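Long-range contacts in uncharacterized protein MG027 (Mycoplasma genitalium, PDB 1Q8C), which is of unknown function but adopts an all-helical fold related to NusB proteins, a family that includes RNA-binding transcription antitermination factors: residues V38-F43 / F64-F69; K58-A63 / K114-D119. All blocks are in the same frame, centred on the assembly; numbering follows the deposited sequence.

Interaction 1: residues V38-F43 / F64-F69; sequences VIQADF and FSENIF
Ile39, Gln40, Phe64, Ser65 and Glu66 form a largely buried helix-to-helix contact between the short helix 36-45 and the long helix 55-81. The two segments run in roughly opposite senses, with 136° between their directions, and their axes come within 9.9 Å. Ile39 points at the other helix and packs against Ser65 and Phe64. Its CG1 branch lies beside its own backbone N and carries CD1 out to Ser65 CB at 4.0 Å. The CG2 branch goes the other way and meets the edge of the Phe64 ring, near the ring plane, with CG2 4.0 Å from CE2. This apolar half continues into helix 14-28, where Phe24 and Leu28 touch Ile39, and Ile25 and Leu28 touch Phe64. The contact joins two helices of the all-helical, NusB-like fold of this chain. The other half of the contact is polar. Gln40 is extended beyond CG, which brings its amide across to the Ser65 hydroxyl. Gln40 NE2 donates to Ser65 OG at 2.9 Å, with an N-H...O angle of 146° and the oxygen tilted 22° out of the amide plane. Ser65 OG is also hydrogen-bonded to Lys62 O, one turn back, so the hydroxyl is gripped both by its own helix and by Gln40. Glu66 lies at the exposed margin. Its OE2 is 3.6 Å from Gln40 NE2, too far for a hydrogen bond, and the two side chains cross at about a right angle.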
loop_
_atom_site.group_PDB
_atom_site.type_symbol
_atom_site.label_atom_id
_atom_site.label_comp_id
_atom_site.label_asym_id
_atom_site.label_seq_id
_atom_site.Cartn_x
_atom_site.Cartn_y
_atom_site.Cartn_z
ATOM N N VAL A 38 10.849 -11.759 8.847
ATOM C CA VAL A 38 10.892 -10.830 9.964
ATOM C C VAL A 38 9.697 -9.856 9.935
ATOM O O VAL A 38 9.072 -9.656 10.961
ATOM C CB VAL A 38 12.258 -10.099 10.018
ATOM C CG1 VAL A 38 12.233 -8.926 10.991
ATOM C CG2 VAL A 38 13.356 -11.111 10.405
ATOM N N ILE A 39 9.362 -9.294 8.772
ATOM C CA ILE A 39 8.238 -8.371 8.651
ATOM C C ILE A 39 6.920 -9.085 8.957
ATOM O O ILE A 39 6.060 -8.553 9.677
ATOM C CB ILE A 39 8.157 -7.780 7.241
ATOM C CG1 ILE A 39 9.354 -6.870 6.937
ATOM C CG2 ILE A 39 6.899 -6.937 7.124
ATOM C CD1 ILE A 39 9.624 -6.703 5.415
ATOM N N GLN A 40 6.769 -10.277 8.372
ATOM C CA GLN A 40 5.639 -11.161 8.641
ATOM C C GLN A 40 5.516 -11.454 10.147
ATOM O O GLN A 40 4.425 -11.380 10.665
ATOM C CB GLN A 40 5.747 -12.458 7.819
ATOM C CG GLN A 40 5.724 -12.239 6.278
ATOM C CD GLN A 40 6.049 -13.495 5.466
ATOM O OE1 GLN A 40 5.584 -14.584 5.798
ATOM N NE2 GLN A 40 6.840 -13.340 4.401
ATOM N N ALA A 41 6.608 -11.775 10.853
ATOM C CA ALA A 41 6.553 -11.966 12.321
ATOM C C ALA A 41 6.320 -10.660 13.108
ATOM O O ALA A 41 5.660 -10.690 14.156
ATOM C CB ALA A 41 7.782 -12.666 12.836
ATOM N N ASP A 42 6.837 -9.526 12.612
ATOM C CA ASP A 42 6.587 -8.197 13.212
ATOM C C ASP A 42 5.075 -7.870 13.146
ATOM O O ASP A 42 4.522 -7.280 14.068
ATOM C CB ASP A 42 7.342 -7.075 12.449
ATOM C CG ASP A 42 8.861 -7.052 12.718
ATOM O OD1 ASP A 42 9.407 -7.959 13.372
ATOM O OD2 ASP A 42 9.575 -6.123 12.298
ATOM N N PHE A 43 4.441 -8.243 12.036
ATOM C CA PHE A 43 2.996 -8.080 11.845
ATOM C C PHE A 43 2.206 -8.822 12.894
ATOM O O PHE A 43 1.218 -8.305 13.365
ATOM C CB PHE A 43 2.525 -8.559 10.464
ATOM C CG PHE A 43 1.152 -8.011 10.047
ATOM C CD1 PHE A 43 0.859 -6.650 10.161
ATOM C CD2 PHE A 43 0.191 -8.854 9.505
ATOM C CE1 PHE A 43 -0.373 -6.149 9.751
ATOM C CE2 PHE A 43 -1.043 -8.362 9.086
ATOM C CZ PHE A 43 -1.324 -7.007 9.197
ATOM N N PHE A 64 3.716 -7.960 0.373
ATOM C CA PHE A 64 4.528 -6.755 0.626
ATOM C C PHE A 64 5.975 -7.114 1.026
ATOM O O PHE A 64 6.934 -6.539 0.513
ATOM C CB PHE A 64 3.891 -5.931 1.759
ATOM C CG PHE A 64 4.811 -4.930 2.369
ATOM C CD1 PHE A 64 5.061 -3.723 1.744
ATOM C CD2 PHE A 64 5.444 -5.196 3.556
ATOM C CE1 PHE A 64 5.929 -2.820 2.307
ATOM C CE2 PHE A 64 6.316 -4.296 4.122
ATOM C CZ PHE A 64 6.554 -3.115 3.509
ATOM N N SER A 65 6.103 -8.053 1.974
ATOM C CA SER A 65 7.396 -8.452 2.529
ATOM C C SER A 65 8.305 -9.068 1.473
ATOM O O SER A 65 9.511 -8.930 1.543
ATOM C CB SER A 65 7.225 -9.430 3.692
ATOM O OG SER A 65 6.847 -10.724 3.238
ATOM N N GLU A 66 7.712 -9.727 0.496
ATOM C CA GLU A 66 8.449 -10.465 -0.497
ATOM C C GLU A 66 8.718 -9.664 -1.780
ATOM O O GLU A 66 9.559 -10.057 -2.596
ATOM C CB GLU A 66 7.699 -11.762 -0.788
ATOM C CG GLU A 66 7.672 -12.694 0.441
ATOM C CD GLU A 66 6.818 -13.941 0.250
ATOM O OE1 GLU A 66 6.093 -13.989 -0.773
ATOM O OE2 GLU A 66 6.877 -14.871 1.121
ATOM N N ASN A 67 8.065 -8.516 -1.932
ATOM C CA ASN A 67 8.202 -7.737 -3.154
ATOM C C ASN A 67 8.581 -6.287 -2.930
ATOM O O ASN A 67 8.498 -5.490 -3.846
ATOM C CB ASN A 67 6.895 -7.822 -3.939
ATOM C CG ASN A 67 6.570 -9.241 -4.354
ATOM O OD1 ASN A 67 7.118 -9.751 -5.336
ATOM N ND2 ASN A 67 5.695 -9.902 -3.589
ATOM N N ILE A 68 9.010 -5.932 -1.725
ATOM C CA ILE A 68 9.179 -4.516 -1.418
ATOM C C ILE A 68 10.232 -3.827 -2.324
ATOM O O ILE A 68 10.017 -2.707 -2.793
ATOM C CB ILE A 68 9.436 -4.265 0.107
ATOM C CG1 ILE A 68 9.820 -2.784 0.312
ATOM C CG2 ILE A 68 10.506 -5.201 0.648
ATOM C CD1 ILE A 68 9.282 -2.167 1.561
ATOM N N PHE A 69 11.336 -4.508 -2.611
ATOM C CA PHE A 69 12.346 -3.935 -3.490
ATOM C C PHE A 69 11.769 -3.584 -4.870
ATOM O O PHE A 69 12.042 -2.511 -5.393
ATOM C CB PHE A 69 13.566 -4.859 -3.637
ATOM C CG PHE A 69 14.811 -4.144 -4.102
ATOM C CD1 PHE A 69 15.778 -3.733 -3.192
ATOM C CD2 PHE A 69 15.016 -3.883 -5.459
ATOM C CE1 PHE A 69 16.930 -3.082 -3.624
ATOM C CE2 PHE A 69 16.162 -3.227 -5.900
ATOM C CZ PHE A 69 17.123 -2.830 -4.981
#

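Interaction 2: residues K58-A63 / K114-D119; sequences KLIVKA and KAHNTD. With NA (sodium ion), chain K.
The NusB-like helical bundle is joined here between the N-terminal part of helix 55-81 and the C-terminal end of helix 100-116. Leu59, Ile60 and Ala63 meet Lys114, Ala115 and His116 by packing, with no hydrogen bond between the two segments. The backbones come close at a small residue: the CA atoms of Ile60 and Ala115 are 5.5 Å apart. Ala115 CB sits against the backbone of Leu59, 3.5 Å from Leu59 O. It also touches Ala63 CB at 4.0 Å. Lys114 adds the aliphatic start of its side chain, with CG 3.9 Å from Ala63 CB. His116, near the end of helix 100-116, swings its ring toward Leu59 and Ile60. Its CG lies beside the backbone N (chi1 -63°), and the ring reaches past Ala115 toward helix 55-81. One face of the imidazole has Ala115 CB over it, offset toward the rim. Leu59 approaches the ring obliquely, its CD1 3.8 Å from His116 CE1. The ring is also held from outside the two segments: NE2 is hydrogen-bonded to Trp56 O, and the Trp56 ring stacks with the imidazole. Asn117 has positive phi, and the chain turns there toward helix 120-133. On helix 55-81 a sodium ion is bound by Lys58 O at 2.8 Å and by a water. The Ile60 side chain crosses that of His116 at about a right angle and reaches the ring edge, near its plane, with CG1 3.5 Å from His116 CD2 and CD1 also at the ring edge.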
loop_
_atom_site.group_PDB
_atom_site.type_symbol
_atom_site.label_atom_id
_atom_site.label_comp_id
_atom_site.label_asym_id
_atom_site.label_seq_id
_atom_site.Cartn_x
_atom_site.Cartn_y
_atom_site.Cartn_z
ATOM N N LYS A 58 -2.847 -10.586 6.601
ATOM C CA LYS A 58 -1.560 -11.275 6.676
ATOM C C LYS A 58 -1.071 -11.698 5.302
ATOM O O LYS A 58 0.142 -11.806 5.079
ATOM C CB LYS A 58 -1.686 -12.530 7.576
ATOM C CG LYS A 58 -1.696 -12.215 9.092
ATOM C CD LYS A 58 -2.252 -13.396 9.935
ATOM C CE LYS A 58 -2.432 -13.007 11.401
ATOM N NZ LYS A 58 -2.801 -14.157 12.319
ATOM N N LEU A 59 -1.997 -11.933 4.379
ATOM C CA LEU A 59 -1.591 -12.315 3.019
ATOM C C LEU A 59 -1.095 -11.074 2.262
ATOM O O LEU A 59 -0.184 -11.180 1.454
ATOM C CB LEU A 59 -2.732 -12.987 2.258
ATOM C CG LEU A 59 -2.673 -14.364 1.559
ATOM C CD1 LEU A 59 -3.075 -14.218 0.080
ATOM C CD2 LEU A 59 -1.346 -15.164 1.723
ATOM N N ILE A 60 -1.681 -9.912 2.534
ATOM C CA ILE A 60 -1.218 -8.642 1.941
ATOM C C ILE A 60 0.206 -8.332 2.425
ATOM O O ILE A 60 1.070 -7.961 1.642
ATOM C CB ILE A 60 -2.192 -7.454 2.305
ATOM C CG1 ILE A 60 -3.554 -7.674 1.652
ATOM C CG2 ILE A 60 -1.617 -6.075 1.852
ATOM C CD1 ILE A 60 -4.677 -6.730 2.122
ATOM N N VAL A 61 0.432 -8.478 3.724
ATOM C CA VAL A 61 1.720 -8.173 4.334
ATOM C C VAL A 61 2.805 -9.145 3.872
ATOM O O VAL A 61 3.980 -8.804 3.800
ATOM C CB VAL A 61 1.590 -8.195 5.861
ATOM C CG1 VAL A 61 2.981 -8.237 6.554
ATOM C CG2 VAL A 61 0.759 -6.992 6.298
ATOM N N LYS A 62 2.393 -10.354 3.554
ATOM C CA LYS A 62 3.277 -11.366 3.038
ATOM C C LYS A 62 3.726 -10.986 1.610
ATOM O O LYS A 62 4.906 -11.082 1.291
ATOM C CB LYS A 62 2.590 -12.749 3.097
ATOM C CG LYS A 62 3.303 -13.892 2.333
ATOM C CD LYS A 62 2.953 -15.297 2.877
ATOM C CE LYS A 62 4.058 -16.335 2.587
ATOM N NZ LYS A 62 4.009 -16.949 1.226
ATOM N N ALA A 63 2.794 -10.565 0.766
ATOM C CA ALA A 63 3.112 -10.121 -0.586
ATOM C C ALA A 63 4.029 -8.889 -0.533
ATOM O O ALA A 63 5.003 -8.797 -1.292
ATOM C CB ALA A 63 1.837 -9.820 -1.337
ATOM N N LYS A 114 -1.534 -8.004 -5.646
ATOM C CA LYS A 114 -0.689 -9.188 -5.747
ATOM C C LYS A 114 -1.265 -10.364 -4.944
ATOM O O LYS A 114 -1.332 -11.477 -5.428
ATOM C CB LYS A 114 0.729 -8.857 -5.236
ATOM C CG LYS A 114 1.711 -10.034 -5.236
ATOM C CD LYS A 114 2.118 -10.402 -6.643
ATOM C CE LYS A 114 3.608 -10.648 -6.756
ATOM N NZ LYS A 114 4.390 -9.405 -7.097
ATOM N N ALA A 115 -1.686 -10.117 -3.710
ATOM C CA ALA A 115 -2.148 -11.204 -2.835
ATOM C C ALA A 115 -3.568 -11.687 -3.172
ATOM O O ALA A 115 -3.866 -12.882 -3.191
ATOM C CB ALA A 115 -2.093 -10.739 -1.403
ATOM N N HIS A 116 -4.445 -10.729 -3.437
ATOM C CA HIS A 116 -5.871 -10.987 -3.549
ATOM C C HIS A 116 -6.471 -10.693 -4.922
ATOM O O HIS A 116 -7.615 -11.028 -5.170
ATOM C CB HIS A 116 -6.583 -10.178 -2.492
ATOM C CG HIS A 116 -6.213 -10.575 -1.103
ATOM N ND1 HIS A 116 -6.395 -11.857 -0.626
ATOM C CD2 HIS A 116 -5.667 -9.868 -0.084
ATOM C CE1 HIS A 116 -6.002 -11.915 0.633
ATOM N NE2 HIS A 116 -5.564 -10.720 0.990
ATOM N N ASN A 117 -5.699 -10.063 -5.801
ATOM C CA ASN A 117 -6.142 -9.796 -7.170
ATOM C C ASN A 117 -7.352 -8.854 -7.190
ATOM O O ASN A 117 -8.195 -8.941 -8.062
ATOM C CB ASN A 117 -6.429 -11.108 -7.917
ATOM C CG ASN A 117 -5.176 -11.945 -8.127
ATOM O OD1 ASN A 117 -5.077 -13.080 -7.651
ATOM N ND2 ASN A 117 -4.210 -11.387 -8.853
ATOM N N THR A 118 -7.417 -7.961 -6.207
ATOM C CA THR A 118 -8.493 -6.998 -6.121
ATOM C C THR A 118 -8.498 -6.169 -7.402
ATOM O O THR A 118 -7.433 -5.861 -7.902
ATOM C CB THR A 118 -8.252 -6.078 -4.929
ATOM O OG1 THR A 118 -8.201 -6.853 -3.733
ATOM C CG2 THR A 118 -9.424 -5.144 -4.736
ATOM N N ASP A 119 -9.667 -5.792 -7.928
ATOM C CA ASP A 119 -9.689 -5.037 -9.180
ATOM C C ASP A 119 -9.248 -3.588 -8.987
ATOM O O ASP A 119 -9.379 -3.014 -7.915
ATOM C CB ASP A 119 -11.061 -5.087 -9.865
ATOM C CG ASP A 119 -10.978 -4.868 -11.396
ATOM O OD1 ASP A 119 -9.871 -4.591 -11.932
ATOM O OD2 ASP A 119 -11.980 -4.959 -12.142
HETATM NA NA NA K . 2.128 -12.107 6.971
HETATM O O HOH W 1 1.920 -12.062 9.440
#

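Both interactions use helix 55-81, and their centres lie 12 Å apart. Interaction 1 joins this helix to helix 36-45; interaction 2 joins it to helix 100-116. The segments alternate along the chain, and 58-63 runs directly into 64-69. The two contacts also touch directly. Phe43 CZ packs on Val61 CG2 at 3.6 Å, and Gln40 OE1 lies 4.0 Å from Lys62 CE. Asn67 OD1 and Lys114 NZ are 3.3 Å apart, a probable but weak hydrogen bond. No active site is known. Sodium ions lie near both contacts: one is bound by Lys58 O, and a different sodium ion lies about 3 Å from the Glu66 side chain.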